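Local coordinates for uncharacterized protein MTH_862 (Methanothermobacter thermautotrophicus, PDB 2R47) that is of unknown function but belongs to a family of uncharacterized proteins conserved in archaea and adopts an alpha/beta fold built on a mixed sheet, at residues A[19-33]-A[45-59]. Sequence-based numbering, arbitrary orientation. Where two conformers were deposited one is given.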
# COMPACT_ATOMS: atom_id res chain seq x y z
N PHE A 19 7.04 4.89 11.90
CA PHE A 19 7.72 5.55 10.78
C PHE A 19 7.78 7.06 11.05
O PHE A 19 8.87 7.69 10.94
CB PHE A 19 7.04 5.25 9.42
CG PHE A 19 7.78 5.86 8.23
CD1 PHE A 19 9.01 5.35 7.83
CD2 PHE A 19 7.28 7.01 7.61
CE1 PHE A 19 9.74 5.95 6.76
CE2 PHE A 19 8.00 7.61 6.57
CZ PHE A 19 9.18 7.06 6.13
N ARG A 20 6.65 7.66 11.41
CA ARG A 20 6.65 9.09 11.71
C ARG A 20 7.69 9.45 12.76
O ARG A 20 8.35 10.46 12.63
CB ARG A 20 5.30 9.53 12.26
CG ARG A 20 4.23 9.56 11.20
CD ARG A 20 3.01 10.42 11.66
NE ARG A 20 1.85 9.97 10.88
CZ ARG A 20 1.00 9.03 11.27
NH1 ARG A 20 1.08 8.48 12.48
NH2 ARG A 20 0.00 8.66 10.44
N GLU A 21 7.82 8.60 13.78
CA GLU A 21 8.81 8.78 14.84
C GLU A 21 10.22 8.67 14.30
O GLU A 21 11.09 9.50 14.64
CB GLU A 21 8.60 7.70 15.90
CG GLU A 21 7.36 7.91 16.72
CD GLU A 21 7.10 6.74 17.66
OE1 GLU A 21 7.80 5.69 17.62
OE2 GLU A 21 6.15 6.87 18.45
N ALA A 22 10.46 7.64 13.47
CA ALA A 22 11.78 7.40 12.88
C ALA A 22 12.26 8.60 12.04
O ALA A 22 13.42 8.94 12.08
CB ALA A 22 11.78 6.09 12.05
N VAL A 23 11.36 9.27 11.30
CA VAL A 23 11.76 10.39 10.43
C VAL A 23 11.39 11.79 10.97
O VAL A 23 11.33 12.76 10.22
CB VAL A 23 11.19 10.22 9.00
CG1 VAL A 23 11.75 8.90 8.41
CG2 VAL A 23 9.66 10.21 9.01
N LYS A 24 11.20 11.90 12.27
CA LYS A 24 10.67 13.13 12.85
C LYS A 24 11.48 14.37 12.51
O LYS A 24 10.91 15.43 12.36
CB LYS A 24 10.55 13.02 14.36
CG LYS A 24 11.80 12.59 15.10
CD LYS A 24 11.46 12.30 16.60
CE LYS A 24 12.66 12.49 17.54
NZ LYS A 24 12.48 11.81 18.91
N ASP A 25 12.80 14.23 12.42
CA ASP A 25 13.68 15.38 12.21
C ASP A 25 14.04 15.61 10.75
O ASP A 25 14.80 16.54 10.44
CB ASP A 25 14.97 15.22 13.04
CG ASP A 25 14.70 15.33 14.55
OD1 ASP A 25 13.86 16.17 14.95
OD2 ASP A 25 15.32 14.57 15.32
N ALA A 26 13.49 14.80 9.85
CA ALA A 26 13.82 14.86 8.42
C ALA A 26 13.04 15.94 7.70
O ALA A 26 11.90 16.21 8.04
CB ALA A 26 13.53 13.50 7.72
N GLU A 27 13.63 16.49 6.64
CA GLU A 27 12.96 17.45 5.78
C GLU A 27 12.48 16.76 4.48
O GLU A 27 11.46 17.12 3.93
CB GLU A 27 13.93 18.58 5.36
CG GLU A 27 14.39 19.52 6.45
CD GLU A 27 15.31 20.68 5.94
OE1 GLU A 27 15.86 20.67 4.78
OE2 GLU A 27 15.47 21.63 6.74
N ARG A 28 13.33 15.86 3.95
CA ARG A 28 13.13 15.32 2.61
C ARG A 28 13.39 13.83 2.70
O ARG A 28 14.47 13.41 3.12
CB ARG A 28 14.10 15.99 1.61
CG ARG A 28 13.91 15.57 0.15
CD ARG A 28 14.62 16.50 -0.87
NE ARG A 28 14.79 15.84 -2.18
CZ ARG A 28 13.93 15.95 -3.18
NH1 ARG A 28 12.84 16.71 -3.05
NH2 ARG A 28 14.17 15.37 -4.33
N ILE A 29 12.37 13.05 2.31
CA ILE A 29 12.48 11.60 2.33
C ILE A 29 12.38 11.06 0.91
O ILE A 29 11.57 11.52 0.11
CB ILE A 29 11.38 10.97 3.20
CG1 ILE A 29 11.48 11.50 4.64
CG2 ILE A 29 11.50 9.41 3.21
CD1 ILE A 29 10.34 11.06 5.53
N GLY A 30 13.21 10.07 0.61
CA GLY A 30 13.23 9.40 -0.68
C GLY A 30 12.84 7.97 -0.40
O GLY A 30 13.36 7.39 0.54
N PHE A 31 11.91 7.42 -1.17
CA PHE A 31 11.54 5.98 -1.05
C PHE A 31 11.99 5.33 -2.33
O PHE A 31 11.57 5.79 -3.38
CB PHE A 31 10.01 5.83 -0.93
CG PHE A 31 9.43 6.46 0.33
CD1 PHE A 31 9.24 5.71 1.48
CD2 PHE A 31 9.03 7.81 0.33
CE1 PHE A 31 8.67 6.26 2.63
CE2 PHE A 31 8.46 8.39 1.50
CZ PHE A 31 8.29 7.61 2.64
N ALA A 32 12.83 4.29 -2.25
CA ALA A 32 13.34 3.60 -3.45
C ALA A 32 12.77 2.19 -3.45
O ALA A 32 12.90 1.45 -2.48
CB ALA A 32 14.86 3.55 -3.43
N GLY A 33 12.13 1.82 -4.54
CA GLY A 33 11.61 0.45 -4.61
C GLY A 33 11.22 0.03 -6.00
O GLY A 33 11.24 0.82 -6.96
N PHE A 45 3.39 5.46 3.10
CA PHE A 45 4.23 6.06 4.14
C PHE A 45 4.51 7.55 3.90
O PHE A 45 4.61 8.33 4.86
CB PHE A 45 5.49 5.22 4.38
CG PHE A 45 5.18 3.96 5.14
CD1 PHE A 45 5.19 3.97 6.54
CD2 PHE A 45 4.73 2.81 4.48
CE1 PHE A 45 4.87 2.81 7.27
CE2 PHE A 45 4.38 1.67 5.20
CZ PHE A 45 4.43 1.67 6.61
N ALA A 46 4.61 7.94 2.63
CA ALA A 46 4.63 9.38 2.27
C ALA A 46 3.40 10.12 2.76
O ALA A 46 3.51 11.24 3.31
CB ALA A 46 4.78 9.55 0.74
N TYR A 47 2.22 9.53 2.59
CA TYR A 47 1.00 10.06 3.15
C TYR A 47 1.12 10.31 4.65
O TYR A 47 0.67 11.33 5.14
CB TYR A 47 -0.23 9.15 2.89
CG TYR A 47 -1.53 9.90 3.25
CD1 TYR A 47 -1.97 10.97 2.46
CD2 TYR A 47 -2.28 9.56 4.39
CE1 TYR A 47 -3.14 11.67 2.77
CE2 TYR A 47 -3.48 10.26 4.72
CZ TYR A 47 -3.87 11.33 3.90
OH TYR A 47 -5.03 12.08 4.19
N ALA A 48 1.69 9.37 5.38
CA ALA A 48 1.84 9.50 6.83
C ALA A 48 2.74 10.67 7.21
O ALA A 48 2.67 11.18 8.33
CB ALA A 48 2.39 8.17 7.42
N VAL A 49 3.66 11.02 6.31
CA VAL A 49 4.56 12.16 6.55
C VAL A 49 4.43 13.20 5.44
O VAL A 49 5.42 13.78 5.01
CB VAL A 49 6.04 11.72 6.75
CG1 VAL A 49 6.15 10.85 8.01
CG2 VAL A 49 6.61 10.98 5.49
N ARG A 50 3.18 13.51 5.07
CA ARG A 50 2.92 14.36 3.91
C ARG A 50 3.35 15.81 4.14
O ARG A 50 3.36 16.62 3.20
CB ARG A 50 1.43 14.31 3.54
CG ARG A 50 0.49 14.56 4.73
CD ARG A 50 -0.96 14.46 4.25
NE ARG A 50 -1.97 14.66 5.29
CZ ARG A 50 -2.27 13.76 6.24
NH1 ARG A 50 -1.61 12.61 6.30
NH2 ARG A 50 -3.22 14.00 7.15
N ASP A 51 3.69 16.14 5.38
CA ASP A 51 4.28 17.44 5.71
C ASP A 51 5.69 17.64 5.13
O ASP A 51 6.22 18.79 5.04
CB ASP A 51 4.28 17.67 7.25
CG ASP A 51 4.95 16.53 8.04
OD1 ASP A 51 4.50 15.37 8.02
OD2 ASP A 51 5.94 16.82 8.75
N LYS A 52 6.34 16.53 4.80
CA LYS A 52 7.71 16.56 4.34
C LYS A 52 7.73 16.64 2.83
O LYS A 52 6.70 16.58 2.21
CB LYS A 52 8.44 15.31 4.81
CG LYS A 52 8.60 15.32 6.32
CD LYS A 52 9.30 14.10 6.79
CE LYS A 52 9.16 13.96 8.32
NZ LYS A 52 9.47 15.23 9.07
N ASP A 53 8.91 16.86 2.27
CA ASP A 53 9.03 16.86 0.81
C ASP A 53 9.54 15.46 0.43
O ASP A 53 10.66 15.06 0.76
CB ASP A 53 9.99 17.96 0.29
CG ASP A 53 9.28 19.32 0.04
OD1 ASP A 53 8.04 19.44 0.18
OD2 ASP A 53 9.99 20.29 -0.33
N ASN A 54 8.67 14.70 -0.25
CA ASN A 54 8.95 13.26 -0.44
C ASN A 54 9.06 12.93 -1.93
O ASN A 54 8.35 13.54 -2.78
CB ASN A 54 7.78 12.46 0.10
CG ASN A 54 7.56 12.69 1.61
OD1 ASN A 54 8.52 12.72 2.37
ND2 ASN A 54 6.31 12.88 2.02
N ILE A 55 9.91 11.98 -2.23
CA ILE A 55 10.05 11.50 -3.61
C ILE A 55 10.08 9.97 -3.69
O ILE A 55 10.41 9.29 -2.70
CB ILE A 55 11.35 12.04 -4.31
CG1 ILE A 55 12.61 11.46 -3.65
CG2 ILE A 55 11.44 13.63 -4.29
CD1 ILE A 55 13.97 11.94 -4.34
N PHE A 56 9.77 9.44 -4.89
CA PHE A 56 9.79 7.98 -5.13
C PHE A 56 10.86 7.74 -6.18
O PHE A 56 10.83 8.36 -7.25
CB PHE A 56 8.46 7.49 -5.66
CG PHE A 56 8.51 6.03 -6.11
CD1 PHE A 56 8.77 5.03 -5.15
CD2 PHE A 56 8.39 5.67 -7.45
CE1 PHE A 56 8.87 3.69 -5.51
CE2 PHE A 56 8.50 4.32 -7.83
CZ PHE A 56 8.75 3.34 -6.87
N ILE A 57 11.80 6.86 -5.86
CA ILE A 57 12.90 6.51 -6.75
C ILE A 57 12.59 5.12 -7.27
O ILE A 57 12.53 4.19 -6.48
CB ILE A 57 14.23 6.51 -5.97
CG1 ILE A 57 14.56 7.92 -5.44
CG2 ILE A 57 15.39 5.90 -6.81
CD1 ILE A 57 15.51 7.83 -4.24
N PRO A 58 12.38 4.98 -8.59
CA PRO A 58 12.11 3.66 -9.14
C PRO A 58 13.39 2.83 -9.26
O PRO A 58 14.38 3.25 -9.87
CB PRO A 58 11.50 3.98 -10.51
CG PRO A 58 12.21 5.25 -10.96
CD PRO A 58 12.36 6.03 -9.64
N ASN A 59 13.35 1.63 -8.68
CA ASN A 59 14.51 0.74 -8.62
C ASN A 59 15.68 1.49 -8.01
O ASN A 59 15.57 1.93 -6.90
CB ASN A 59 14.80 0.17 -10.02
CG ASN A 59 13.67 -0.73 -10.50
OD1 ASN A 59 13.28 -1.67 -9.82
ND2 ASN A 59 13.09 -0.38 -11.63
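Strands 28-33 and 53-58 run parallel, Arg-28 level with Asp-53 and Ala-32 with Ile-57, and seven backbone hydrogen bonds join the two segments from Asp-53 N to Glu-27 O through to Asn-59 N to Gly-33 O. Where the helices precede the strands, the rings of Phe-19 and Phe-45 make a T-shaped stack, the edge of Phe-45 turned to the face of Phe-19 with planes at 76°. Phe-19 CG, set anti to the backbone N (chi1 -177°), lies 3.6 Å from Phe-45 CD1. The two Val-49 methyls split the work: CG2 meets Ile-29 CD1 at 3.7 Å and lies at the edge of the Phe-19 ring, in its plane, while CG1 touches Val-23 CG2. Arg-20 reaches alongside with an extended chain, and its NE donates to Ala-48 O at 2.9 Å, close to the guanidinium plane. Lys-52 crosses over Ile-29, its CD 3.5 Å from Ile-29 CD1 in the conformer given; a bend at chi4 (-48°) brings NZ to Ala-26 O at 2.8 Å. Losing the amine, as with an alanine at Lys-52, would probably leave Ala-26 O without this donor and open a gap beside Ile-29 CD1. The far end of the Phe-31 ring meets helix 40-48, with CE1 3.8 Å from Phe-45 CB and CE2 near Ala-46 CB. On the face that carries Arg-28, Ile-55 and Ala-32, Ile-55 CG2 lies over one face of the Arg-28 guanidinium in the conformer given, and Arg-28 NH2 is hydrogen-bonded to Gly-83 O. Strand 28-33, helix 40-48 and strand 53-58 form a beta-alpha-beta crossover, with helices 11-22 and 40-48 on the same face of the sheet. Strand 88-91 pairs with the far edge of 28-33, and Leu-68 of strand 66-71 packs on Phe-31 and Ala-46.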